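Local coordinates for protein arginine--tRNA ligase (Campylobacter jejuni, PDB 3FNR) that catalyses the ATP-dependent attachment of L-arginine to tRNA(Arg), releasing AMP and diphosphate, at residues I47-R51 / F312-C317; A53-D57 / A158-I162; T58-L62 / R394-I399; I270-M274 / C317-L321. The protein carries 1 engineered substitution. One frame throughout, in Å; residues are numbered along the deposited sequence. Where two conformers were deposited one is given.

Interaction 1: residues I47-R51 / F312-C317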
loop_
_atom_site.group_PDB
_atom_site.type_symbol
_atom_site.label_atom_id
_atom_site.label_comp_id
_atom_site.label_asym_id
_atom_site.label_seq_id
_atom_site.Cartn_x
_atom_site.Cartn_y
_atom_site.Cartn_z
ATOM N N ILE A 47 6.227 -7.794 8.150
ATOM C CA ILE A 47 6.946 -6.930 7.218
ATOM C C ILE A 47 6.688 -7.313 5.752
ATOM O O ILE A 47 6.694 -6.449 4.884
ATOM C CB ILE A 47 8.471 -6.833 7.570
ATOM C CG1 ILE A 47 9.155 -5.678 6.826
ATOM C CG2 ILE A 47 9.194 -8.154 7.334
ATOM C CD1 ILE A 47 8.495 -4.313 7.014
ATOM N N GLY A 48 6.402 -8.594 5.498
ATOM C CA GLY A 48 6.081 -9.078 4.155
ATOM C C GLY A 48 4.807 -8.511 3.549
ATOM O O GLY A 48 4.587 -8.625 2.342
ATOM N N HIS A 49 3.968 -7.902 4.385
ATOM C CA HIS A 49 2.766 -7.206 3.925
ATOM C C HIS A 49 3.056 -5.776 3.466
ATOM O O HIS A 49 2.205 -5.140 2.836
ATOM C CB HIS A 49 1.711 -7.157 5.039
ATOM C CG HIS A 49 1.071 -8.479 5.332
ATOM N ND1 HIS A 49 1.241 -9.140 6.530
ATOM C CD2 HIS A 49 0.266 -9.267 4.579
ATOM C CE1 HIS A 49 0.569 -10.277 6.501
ATOM N NE2 HIS A 49 -0.029 -10.379 5.328
ATOM N N ALA A 50 4.251 -5.276 3.781
ATOM C CA ALA A 50 4.556 -3.854 3.626
ATOM C C ALA A 50 4.594 -3.379 2.175
ATOM O O ALA A 50 4.022 -2.327 1.862
ATOM C CB ALA A 50 5.844 -3.484 4.363
ATOM N N ARG A 51 5.239 -4.146 1.298
ATOM C CA ARG A 51 5.329 -3.770 -0.109
ATOM C C ARG A 51 3.963 -3.667 -0.764
ATOM O O ARG A 51 3.674 -2.663 -1.414
ATOM C CB ARG A 51 6.226 -4.716 -0.903
ATOM C CG ARG A 51 6.649 -4.125 -2.239
ATOM C CD ARG A 51 7.506 -5.090 -2.997
ATOM N NE ARG A 51 8.273 -4.438 -4.058
ATOM C CZ ARG A 51 9.315 -4.998 -4.668
ATOM N NH1 ARG A 51 9.711 -6.219 -4.313
ATOM N NH2 ARG A 51 9.963 -4.342 -5.631
ATOM N N PHE A 312 9.928 0.962 -0.036
ATOM C CA PHE A 312 9.030 -0.078 -0.534
ATOM C C PHE A 312 8.370 0.233 -1.880
ATOM O O PHE A 312 7.695 -0.617 -2.461
ATOM C CB PHE A 312 8.021 -0.491 0.547
ATOM C CG PHE A 312 8.615 -1.396 1.596
ATOM C CD1 PHE A 312 8.534 -2.776 1.463
ATOM C CD2 PHE A 312 9.301 -0.873 2.684
ATOM C CE1 PHE A 312 9.095 -3.621 2.413
ATOM C CE2 PHE A 312 9.876 -1.715 3.634
ATOM C CZ PHE A 312 9.767 -3.091 3.497
ATOM N N LEU A 313 8.586 1.450 -2.370
ATOM C CA LEU A 313 8.093 1.870 -3.673
ATOM C C LEU A 313 9.208 1.939 -4.717
ATOM O O LEU A 313 8.936 2.100 -5.903
ATOM C CB LEU A 313 7.433 3.238 -3.550
ATOM C CG LEU A 313 6.369 3.604 -4.576
ATOM C CD1 LEU A 313 5.078 2.833 -4.299
ATOM C CD2 LEU A 313 6.138 5.099 -4.542
ATOM N N SER A 314 10.450 1.770 -4.270
ATOM C CA SER A 314 11.624 2.224 -5.020
ATOM C C SER A 314 12.083 1.307 -6.145
ATOM O O SER A 314 12.953 1.681 -6.931
ATOM C CB SER A 314 12.792 2.507 -4.061
ATOM O OG SER A 314 13.233 1.308 -3.447
ATOM N N LYS A 315 11.518 0.113 -6.229
ATOM C CA LYS A 315 11.849 -0.780 -7.331
ATOM C C LYS A 315 10.601 -1.471 -7.863
ATOM O O LYS A 315 9.655 -1.714 -7.103
ATOM C CB LYS A 315 12.932 -1.791 -6.907
ATOM C CG LYS A 315 13.674 -2.528 -8.048
ATOM C CD LYS A 315 14.623 -1.641 -8.884
ATOM C CE LYS A 315 13.976 -1.068 -10.163
ATOM N NZ LYS A 315 13.341 -2.092 -11.047
ATOM N N LYS A 316 10.611 -1.759 -9.167
ATOM C CA LYS A 316 9.526 -2.467 -9.863
ATOM C C LYS A 316 8.981 -3.632 -9.033
ATOM O O LYS A 316 9.753 -4.437 -8.497
ATOM C CB LYS A 316 10.002 -2.955 -11.236
ATOM C CG LYS A 316 8.902 -3.410 -12.193
ATOM C CD LYS A 316 9.473 -3.637 -13.589
ATOM C CE LYS A 316 8.387 -3.851 -14.637
ATOM N NZ LYS A 316 7.877 -5.252 -14.662
ATOM N N CYS A 317 7.651 -3.684 -8.939
ATOM C CA CYS A 317 6.915 -4.499 -7.964
ATOM C C CYS A 317 7.194 -6.002 -8.016
ATOM O O CYS A 317 7.262 -6.659 -6.975
ATOM C CB CYS A 317 5.409 -4.241 -8.100
ATOM S SG CYS A 317 4.475 -4.532 -6.570
HETATM O O HOH W 1 6.966 -2.009 -4.938
#

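Interaction 2: residues A53-D57 / A158-I162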
loop_
_atom_site.group_PDB
_atom_site.type_symbol
_atom_site.label_atom_id
_atom_site.label_comp_id
_atom_site.label_asym_id
_atom_site.label_seq_id
_atom_site.Cartn_x
_atom_site.Cartn_y
_atom_site.Cartn_z
ATOM N N ALA A 53 1.052 -3.268 0.783
ATOM C CA ALA A 53 0.370 -2.132 1.426
ATOM C C ALA A 53 0.832 -0.770 0.865
ATOM O O ALA A 53 0.004 0.070 0.494
ATOM C CB ALA A 53 0.581 -2.184 2.912
ATOM N N VAL A 54 2.147 -0.572 0.789
ATOM C CA VAL A 54 2.727 0.706 0.340
ATOM C C VAL A 54 2.410 0.936 -1.135
ATOM O O VAL A 54 1.981 2.029 -1.520
ATOM C CB VAL A 54 4.253 0.767 0.626
ATOM C CG1 VAL A 54 4.946 1.926 -0.141
ATOM C CG2 VAL A 54 4.494 0.900 2.122
ATOM N N PHE A 55 2.585 -0.108 -1.949
ATOM C CA PHE A 55 2.234 -0.046 -3.369
ATOM C C PHE A 55 0.757 0.311 -3.580
ATOM O O PHE A 55 0.438 1.192 -4.382
ATOM C CB PHE A 55 2.588 -1.360 -4.086
ATOM C CG PHE A 55 2.486 -1.287 -5.595
ATOM C CD1 PHE A 55 3.612 -0.989 -6.366
ATOM C CD2 PHE A 55 1.273 -1.541 -6.247
ATOM C CE1 PHE A 55 3.524 -0.932 -7.765
ATOM C CE2 PHE A 55 1.178 -1.476 -7.651
ATOM C CZ PHE A 55 2.304 -1.172 -8.402
ATOM N N GLY A 56 -0.139 -0.358 -2.856
ATOM C CA GLY A 56 -1.582 -0.152 -3.060
ATOM C C GLY A 56 -2.073 1.222 -2.659
ATOM O O GLY A 56 -2.957 1.798 -3.312
ATOM N N ASP A 57 -1.506 1.758 -1.586
ATOM C CA ASP A 57 -1.941 3.072 -1.117
ATOM C C ASP A 57 -1.429 4.150 -2.056
ATOM O O ASP A 57 -2.148 5.102 -2.363
ATOM C CB ASP A 57 -1.473 3.351 0.310
ATOM C CG ASP A 57 -2.052 4.641 0.852
ATOM O OD1 ASP A 57 -1.271 5.559 1.173
ATOM O OD2 ASP A 57 -3.297 4.751 0.907
ATOM N N ALA A 158 1.814 3.904 8.774
ATOM C CA ALA A 158 2.432 4.067 7.460
ATOM C C ALA A 158 1.608 4.955 6.529
ATOM O O ALA A 158 1.819 4.948 5.308
ATOM C CB ALA A 158 2.660 2.727 6.831
ATOM N N LYS A 159 0.682 5.721 7.112
ATOM C CA LYS A 159 -0.190 6.663 6.388
ATOM C C LYS A 159 -1.173 5.976 5.423
ATOM O O LYS A 159 -1.551 6.540 4.384
ATOM C CB LYS A 159 0.620 7.775 5.680
ATOM C CG LYS A 159 1.694 8.456 6.542
ATOM C CD LYS A 159 1.098 9.364 7.614
ATOM C CE LYS A 159 2.174 9.879 8.579
ATOM N NZ LYS A 159 2.740 8.812 9.465
ATOM N N ILE A 160 -1.594 4.768 5.787
ATOM C CA ILE A 160 -2.508 3.981 4.964
ATOM C C ILE A 160 -3.865 3.813 5.637
ATOM O O ILE A 160 -3.958 3.307 6.756
ATOM C CB ILE A 160 -1.907 2.589 4.618
ATOM C CG1 ILE A 160 -0.579 2.761 3.865
ATOM C CG2 ILE A 160 -2.909 1.751 3.812
ATOM C CD1 ILE A 160 0.356 1.538 3.905
ATOM N N LYS A 161 -4.912 4.257 4.950
ATOM C CA LYS A 161 -6.290 3.992 5.361
ATOM C C LYS A 161 -7.023 3.298 4.214
ATOM O O LYS A 161 -6.959 3.749 3.074
ATOM C CB LYS A 161 -7.007 5.295 5.716
ATOM C CG LYS A 161 -6.527 5.966 6.991
ATOM C CD LYS A 161 -7.289 7.267 7.224
ATOM C CE LYS A 161 -6.804 7.998 8.470
ATOM N NZ LYS A 161 -7.190 7.287 9.718
ATOM N N ILE A 162 -7.698 2.194 4.518
ATOM C CA ILE A 162 -8.473 1.445 3.522
ATOM C C ILE A 162 -9.969 1.748 3.720
ATOM O O ILE A 162 -10.449 1.829 4.848
ATOM C CB ILE A 162 -8.130 -0.066 3.580
ATOM C CG1 ILE A 162 -6.666 -0.283 3.154
ATOM C CG2 ILE A 162 -9.061 -0.900 2.697
ATOM C CD1 ILE A 162 -6.191 -1.724 3.220
HETATM O O HOH W 2 -4.280 6.229 2.832
HETATM O O HOH W 3 -5.402 3.139 0.708
#

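Interaction 3: residues T58-L62 / R394-I399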
loop_
_atom_site.group_PDB
_atom_site.type_symbol
_atom_site.label_atom_id
_atom_site.label_comp_id
_atom_site.label_asym_id
_atom_site.label_seq_id
_atom_site.Cartn_x
_atom_site.Cartn_y
_atom_site.Cartn_z
ATOM N N THR A 58 -0.196 3.981 -2.534
ATOM C CA THR A 58 0.359 4.936 -3.479
ATOM C C THR A 58 -0.455 4.875 -4.768
ATOM O O THR A 58 -0.903 5.906 -5.252
ATOM C CB THR A 58 1.865 4.704 -3.724
ATOM O OG1 THR A 58 2.540 4.645 -2.462
ATOM C CG2 THR A 58 2.456 5.841 -4.521
ATOM N N LEU A 59 -0.708 3.668 -5.277
ATOM C CA LEU A 59 -1.597 3.476 -6.440
ATOM C C LEU A 59 -2.937 4.197 -6.271
ATOM O O LEU A 59 -3.388 4.906 -7.174
ATOM C CB LEU A 59 -1.885 1.987 -6.657
ATOM C CG LEU A 59 -1.827 1.315 -8.036
ATOM C CD1 LEU A 59 -2.923 0.288 -8.110
ATOM C CD2 LEU A 59 -1.902 2.269 -9.233
ATOM N N THR A 60 -3.562 3.998 -5.109
ATOM C CA THR A 60 -4.830 4.637 -4.776
ATOM C C THR A 60 -4.745 6.156 -4.820
ATOM O O THR A 60 -5.546 6.798 -5.504
ATOM C CB THR A 60 -5.322 4.201 -3.383
ATOM O OG1 THR A 60 -5.344 2.773 -3.324
ATOM C CG2 THR A 60 -6.714 4.723 -3.131
ATOM N N ARG A 61 -3.766 6.719 -4.105
ATOM C CA ARG A 61 -3.566 8.171 -4.054
ATOM C C ARG A 61 -3.319 8.730 -5.444
ATOM O O ARG A 61 -3.819 9.802 -5.790
ATOM C CB ARG A 61 -2.377 8.511 -3.159
ATOM C CG ARG A 61 -2.610 8.345 -1.668
ATOM C CD ARG A 61 -1.288 8.518 -0.931
ATOM N NE ARG A 61 -1.386 8.276 0.507
ATOM C CZ ARG A 61 -1.632 9.221 1.409
ATOM N NH1 ARG A 61 -1.819 10.480 1.026
ATOM N NH2 ARG A 61 -1.690 8.903 2.697
ATOM N N LEU A 62 -2.546 7.993 -6.236
ATOM C CA LEU A 62 -2.216 8.402 -7.588
ATOM C C LEU A 62 -3.441 8.358 -8.496
ATOM O O LEU A 62 -3.744 9.339 -9.184
ATOM C CB LEU A 62 -1.068 7.557 -8.142
ATOM C CG LEU A 62 -0.562 7.854 -9.556
ATOM C CD1 LEU A 62 -0.115 9.305 -9.734
ATOM C CD2 LEU A 62 0.565 6.916 -9.844
ATOM N N ARG A 394 1.479 0.954 -14.300
ATOM C CA ARG A 394 1.558 0.453 -12.914
ATOM C C ARG A 394 2.991 0.506 -12.365
ATOM O O ARG A 394 3.350 -0.230 -11.440
ATOM C CB ARG A 394 0.942 -0.954 -12.761
ATOM C CG ARG A 394 -0.419 -1.170 -13.444
ATOM C CD ARG A 394 -1.551 -0.375 -12.811
ATOM N NE ARG A 394 -2.844 -0.767 -13.375
ATOM C CZ ARG A 394 -3.527 -0.071 -14.280
ATOM N NH1 ARG A 394 -4.691 -0.532 -14.721
ATOM N NH2 ARG A 394 -3.062 1.091 -14.735
ATOM N N ALA A 395 3.799 1.402 -12.931
ATOM C CA ALA A 395 5.206 1.537 -12.568
ATOM C C ALA A 395 5.405 2.664 -11.554
ATOM O O ALA A 395 5.862 3.761 -11.899
ATOM C CB ALA A 395 6.053 1.778 -13.825
ATOM N N LEU A 396 5.064 2.395 -10.300
ATOM C CA LEU A 396 5.083 3.440 -9.277
ATOM C C LEU A 396 6.487 3.907 -8.880
ATOM O O LEU A 396 6.636 4.994 -8.335
ATOM C CB LEU A 396 4.270 3.028 -8.041
ATOM C CG LEU A 396 2.803 2.660 -8.287
ATOM C CD1 LEU A 396 2.078 2.339 -6.994
ATOM C CD2 LEU A 396 2.069 3.750 -9.044
ATOM N N GLN A 397 7.505 3.095 -9.176
ATOM C CA GLN A 397 8.899 3.461 -8.914
ATOM C C GLN A 397 9.398 4.628 -9.756
ATOM O O GLN A 397 10.432 5.207 -9.435
ATOM C CB GLN A 397 9.838 2.252 -9.054
ATOM C CG GLN A 397 10.204 1.853 -10.486
ATOM C CD GLN A 397 9.084 1.112 -11.213
ATOM O OE1 GLN A 397 8.128 0.631 -10.596
ATOM N NE2 GLN A 397 9.204 1.015 -12.531
ATOM N N LYS A 398 8.663 4.976 -10.813
ATOM C CA LYS A 398 8.914 6.194 -11.586
ATOM C C LYS A 398 8.724 7.461 -10.742
ATOM O O LYS A 398 9.322 8.501 -11.030
ATOM C CB LYS A 398 8.002 6.259 -12.821
ATOM C CG LYS A 398 8.170 5.126 -13.841
ATOM C CD LYS A 398 9.123 5.498 -14.974
ATOM C CE LYS A 398 9.127 4.450 -16.093
ATOM N NZ LYS A 398 7.814 4.355 -16.805
ATOM N N ILE A 399 7.888 7.386 -9.710
ATOM C CA ILE A 399 7.701 8.539 -8.821
ATOM C C ILE A 399 8.968 8.858 -7.971
ATOM O O ILE A 399 9.460 9.987 -8.042
ATOM C CB ILE A 399 6.384 8.464 -7.968
ATOM C CG1 ILE A 399 5.153 8.252 -8.856
ATOM C CG2 ILE A 399 6.197 9.733 -7.142
ATOM C CD1 ILE A 399 3.846 8.006 -8.055
#

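Interaction 4: residues I270-M274 / C317-L321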
loop_
_atom_site.group_PDB
_atom_site.type_symbol
_atom_site.label_atom_id
_atom_site.label_comp_id
_atom_site.label_asym_id
_atom_site.label_seq_id
_atom_site.Cartn_x
_atom_site.Cartn_y
_atom_site.Cartn_z
ATOM N N ILE A 270 -1.743 -7.921 -9.621
ATOM C CA ILE A 270 -0.400 -7.354 -9.447
ATOM C C ILE A 270 0.372 -8.179 -8.424
ATOM O O ILE A 270 -0.113 -8.416 -7.326
ATOM C CB ILE A 270 -0.469 -5.887 -9.000
ATOM C CG1 ILE A 270 -1.038 -5.020 -10.125
ATOM C CG2 ILE A 270 0.908 -5.375 -8.539
ATOM C CD1 ILE A 270 -1.358 -3.618 -9.698
ATOM N N LEU A 271 1.572 -8.621 -8.782
ATOM C CA LEU A 271 2.376 -9.442 -7.874
ATOM C C LEU A 271 3.471 -8.658 -7.155
ATOM O O LEU A 271 4.317 -8.019 -7.787
ATOM C CB LEU A 271 2.971 -10.645 -8.606
ATOM C CG LEU A 271 2.038 -11.730 -9.154
ATOM C CD1 LEU A 271 2.862 -12.764 -9.896
ATOM C CD2 LEU A 271 1.212 -12.414 -8.059
ATOM N N ALA A 272 3.434 -8.703 -5.829
ATOM C CA ALA A 272 4.413 -8.021 -4.996
ATOM C C ALA A 272 5.540 -8.980 -4.628
ATOM O O ALA A 272 5.316 -9.992 -3.956
ATOM C CB ALA A 272 3.749 -7.464 -3.739
ATOM N N GLN A 273 6.752 -8.661 -5.069
ATOM C CA GLN A 273 7.892 -9.530 -4.799
ATOM C C GLN A 273 8.497 -9.373 -3.411
ATOM O O GLN A 273 8.230 -8.393 -2.720
ATOM C CB GLN A 273 8.966 -9.399 -5.879
ATOM C CG GLN A 273 8.970 -10.560 -6.855
ATOM C CD GLN A 273 9.752 -11.785 -6.371
ATOM O OE1 GLN A 273 9.766 -12.122 -5.182
ATOM N NE2 GLN A 273 10.397 -12.466 -7.311
ATOM N N MET A 274 9.301 -10.366 -3.032
ATOM C CA MET A 274 9.954 -10.397 -1.725
ATOM C C MET A 274 10.912 -9.219 -1.528
ATOM O O MET A 274 11.537 -8.729 -2.474
ATOM C CB MET A 274 10.697 -11.721 -1.533
ATOM C CG MET A 274 10.774 -12.204 -0.087
ATOM S SD MET A 274 9.305 -13.111 0.438
ATOM C CE MET A 274 9.813 -13.661 2.068
ATOM N N CYS A 317 7.651 -3.684 -8.939
ATOM C CA CYS A 317 6.915 -4.499 -7.964
ATOM C C CYS A 317 7.194 -6.002 -8.016
ATOM O O CYS A 317 7.262 -6.659 -6.975
ATOM C CB CYS A 317 5.409 -4.241 -8.100
ATOM S SG CYS A 317 4.475 -4.532 -6.570
ATOM N N ASP A 318 7.365 -6.531 -9.224
ATOM C CA ASP A 318 7.638 -7.957 -9.417
ATOM C C ASP A 318 9.142 -8.290 -9.486
ATOM O O ASP A 318 9.528 -9.382 -9.926
ATOM C CB ASP A 318 6.870 -8.513 -10.635
ATOM C CG ASP A 318 7.114 -7.718 -11.927
ATOM O OD1 ASP A 318 6.503 -8.082 -12.959
ATOM O OD2 ASP A 318 7.899 -6.741 -11.928
ATOM N N THR A 319 9.978 -7.352 -9.041
ATOM C CA THR A 319 11.426 -7.568 -8.941
ATOM C C THR A 319 11.867 -7.494 -7.475
ATOM O O THR A 319 11.269 -6.746 -6.681
ATOM C CB THR A 319 12.229 -6.542 -9.789
ATOM O OG1 THR A 319 12.219 -5.263 -9.146
ATOM C CG2 THR A 319 11.640 -6.404 -11.194
ATOM N N HIS A 320 12.903 -8.268 -7.127
ATOM C CA HIS A 320 13.451 -8.319 -5.763
ATOM C C HIS A 320 14.052 -6.986 -5.323
ATOM O O HIS A 320 14.839 -6.381 -6.060
ATOM C CB HIS A 320 14.536 -9.395 -5.656
ATOM C CG HIS A 320 14.016 -10.796 -5.723
ATOM N ND1 HIS A 320 13.527 -11.463 -4.621
ATOM C CD2 HIS A 320 13.932 -11.665 -6.758
ATOM C CE1 HIS A 320 13.154 -12.679 -4.975
ATOM N NE2 HIS A 320 13.392 -12.828 -6.267
ATOM N N LEU A 321 13.698 -6.554 -4.117
ATOM C CA LEU A 321 14.196 -5.322 -3.546
ATOM C C LEU A 321 15.065 -5.644 -2.339
ATOM O O LEU A 321 14.640 -6.351 -1.423
ATOM C CB LEU A 321 13.020 -4.413 -3.159
ATOM C CG LEU A 321 13.182 -2.935 -2.762
ATOM C CD1 LEU A 321 13.194 -2.759 -1.255
ATOM C CD2 LEU A 321 14.391 -2.235 -3.411
#

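Interaction 1: residues I47-R51 / F312-C317
R51 and F312 tie the beginning of the helix that follows the HIGH motif to the loop between helix 305-311 and strand 321-324, combining aromatic packing with a polar grip on a buried guanidinium. A50 CB sits over one face of the F312 ring in a CH-pi contact, 4.0 Å from the ring centroid. I47 CD1 meets F312 CZ at 3.9 Å, the two side chains crossing at about a right angle, while R51 CB lies at the ring edge, in its plane. With CG anti to the backbone N (chi1 -163°) and the chain extended to NE, R51 passes F312 and enters the curl of the loop. There R51 NH2 donates to K315 O at 3.0 Å, the acceptor lying in the guanidinium plane, and C317 O stands over the centre of one face, 3.5 Å from R51 CZ. R51 NE donates at 2.9 Å to water 1, which lies close to F312 O as well. NH1 is taken up by T319 O and Q273 O. So many carbonyls probably stabilise the buried positive charge. I47 belongs to the HIGH motif, the signature of class I aminoacyl-tRNA synthetases, here leading into a helix of the Rossmann-fold catalytic domain.

Interaction 2: residues A53-D57 / A158-I162
A53 meets I160 where helix 50-65 faces the turn that follows helix 136-157. Its methyl CB lies 3.9 Å from I160 CD1, and its carbonyl oxygen, A53 O, is 3.7 Å from the same CD1, so the isoleucine tip rests on both side chain and backbone of the helix. A53 O is also the acceptor for D57 N, one turn later. At V54 the approach is made by the backbone: V54 N is 4.2 Å from I160 CD1, while the V54 side chain packs on L308 of helix 305-311. The partner segment is placed by a Schellman motif ending helix 136-157. K159, with positive phi (66°), is its C-prime residue, and I160 N returns to L155 O. From there the chain runs to strand 165-167, which pairs in parallel with strand 69-76; helix 50-65 makes the beta-alpha-beta crossover between the parallel neighbours 31-35 and 69-76.

D57 has its CG anti to the backbone N (chi1 -174°), which carries the carboxylate past I160; the two side chains slide by in opposite directions, D57 CB touching I160 CG1 at 3.7 Å. OD1 forms salt bridges to R61 and R309, and these arginines also donate to K159 O and A158 O respectively, so the close acceptors OD1 and K159 O each have a cationic partner. OD2 faces two waters instead. Water 2 donates to D57 OD2 at 2.6 Å and to K159 O, and accepts from K161 N at 3.0 Å; water 3 links D57 OD2, at 2.7 Å, to K161 O.

Interaction 3: residues T58-L62 / R394-I399
L396 has the largest share of the buried surface, pushing its two methyls into the side of helix 50-65 between T58, L59 and L62. Its CG stands anti to the carbonyl carbon (chi1 -57°), which points the branch toward the helix. CD1 settles against the backbone, 3.5 Å from L59 N, and is flanked by L59 CB and T58 CB, each 4.0 Å away. L59 and L396 cross at about a right angle, so the L59 chain runs across the end of L396.

The other methyl of L396 serves L62. L62 CG is anti to the backbone N (chi1 -179°), and the side chains of L62 and L396 slide past each other in opposite directions until their CD2 atoms stand 3.6 Å apart. L62 CD2 also meets I399 CD1 at 3.9 Å, here tip to tip, making this one methyl the junction of three side chains. L396 and I399 are brought to the same side by a type I beta turn from A395 to K398, closed by K398 N to A395 O at 3.2 Å; the bond from I399 N to L396 O, 3.0 Å long, leads on into helix 398-416. Just before the turn, R394 has positive phi and closes helix 383-393 with a Schellman motif; F391 and L387 of that helix add further cover to L59 and L62.

The contact joins the catalytic domain to the DALR anticodon-binding domain. No hydrogen bond crosses between the segments, and T58 OG1 turns to V54 O and R309, so this patch of the interface is held by close-fitting aliphatic surfaces.

Interaction 4: residues I270-M274 / C317-L321
Q273 lays its amide over one face of the H320 imidazole, with CD 3.7 Å above the ring plane and offset toward the rim. The planes are 55° apart, so the groups lean together without stacking flat; Q273 NE2 comes within 3.2 Å of H320 NE2, and M274 O approaches the ring obliquely. H320 and M274 were each modelled in two conformers, which leaves the contacts around the ring less certain than the rest. The amide's other end is held by the backbone N-H of the next residue: M274 N donates to Q273 OE1 at 2.8 Å, nearly straight (164°), and the bend at chi2 (-84°) folds the chain back for it. On the way, Q273 CG passes 3.3 Å from D318 O.

Two backbone bonds tie the segments. Q273 N donates to C317 O at 2.8 Å, nearly along the C=O axis, and L321 N reaches M274 O in a weak bond of 3.5 Å. L321 then pairs with S276 as strand 321-324 joins strand 267-279 in parallel. At the other end, C317 SG packs 4.1 Å from A272 CB and 4.2 Å from I270 CG2. D318 directs its carboxylate to K316, and T319 OG1 binds K316 O.

The chemistry is thus divided: the C317 side chain makes apolar contacts while its carbonyl takes the stronger backbone bond, and polar groups gather around the exposed histidine, with a weak bond at L321 marking the approach to strand 321-324.

In the fold
Helix 50-65 supplies one segment to each of interactions 1, 2 and 3, used in sequence from the end of the HIGH motif toward the anticodon-binding domain. Interactions 1 and 4 share C317 and have centres about 7 Å apart; R51 NH1 joins them, lying 2.9 Å from T319 O and 3.1 Å from Q273 O. F55 of interaction 2 packs on this shared residue, its CD1 3.7 Å from C317 SG, and also touches L396 of interaction 3. R61 NH2, 2.9 Å from K159 O, connects interactions 2 and 3. Of the HIGH motif, I47 takes part in interaction 1, so the motif borders this set of contacts, which runs along helix 50-65 to the anticodon-binding domain.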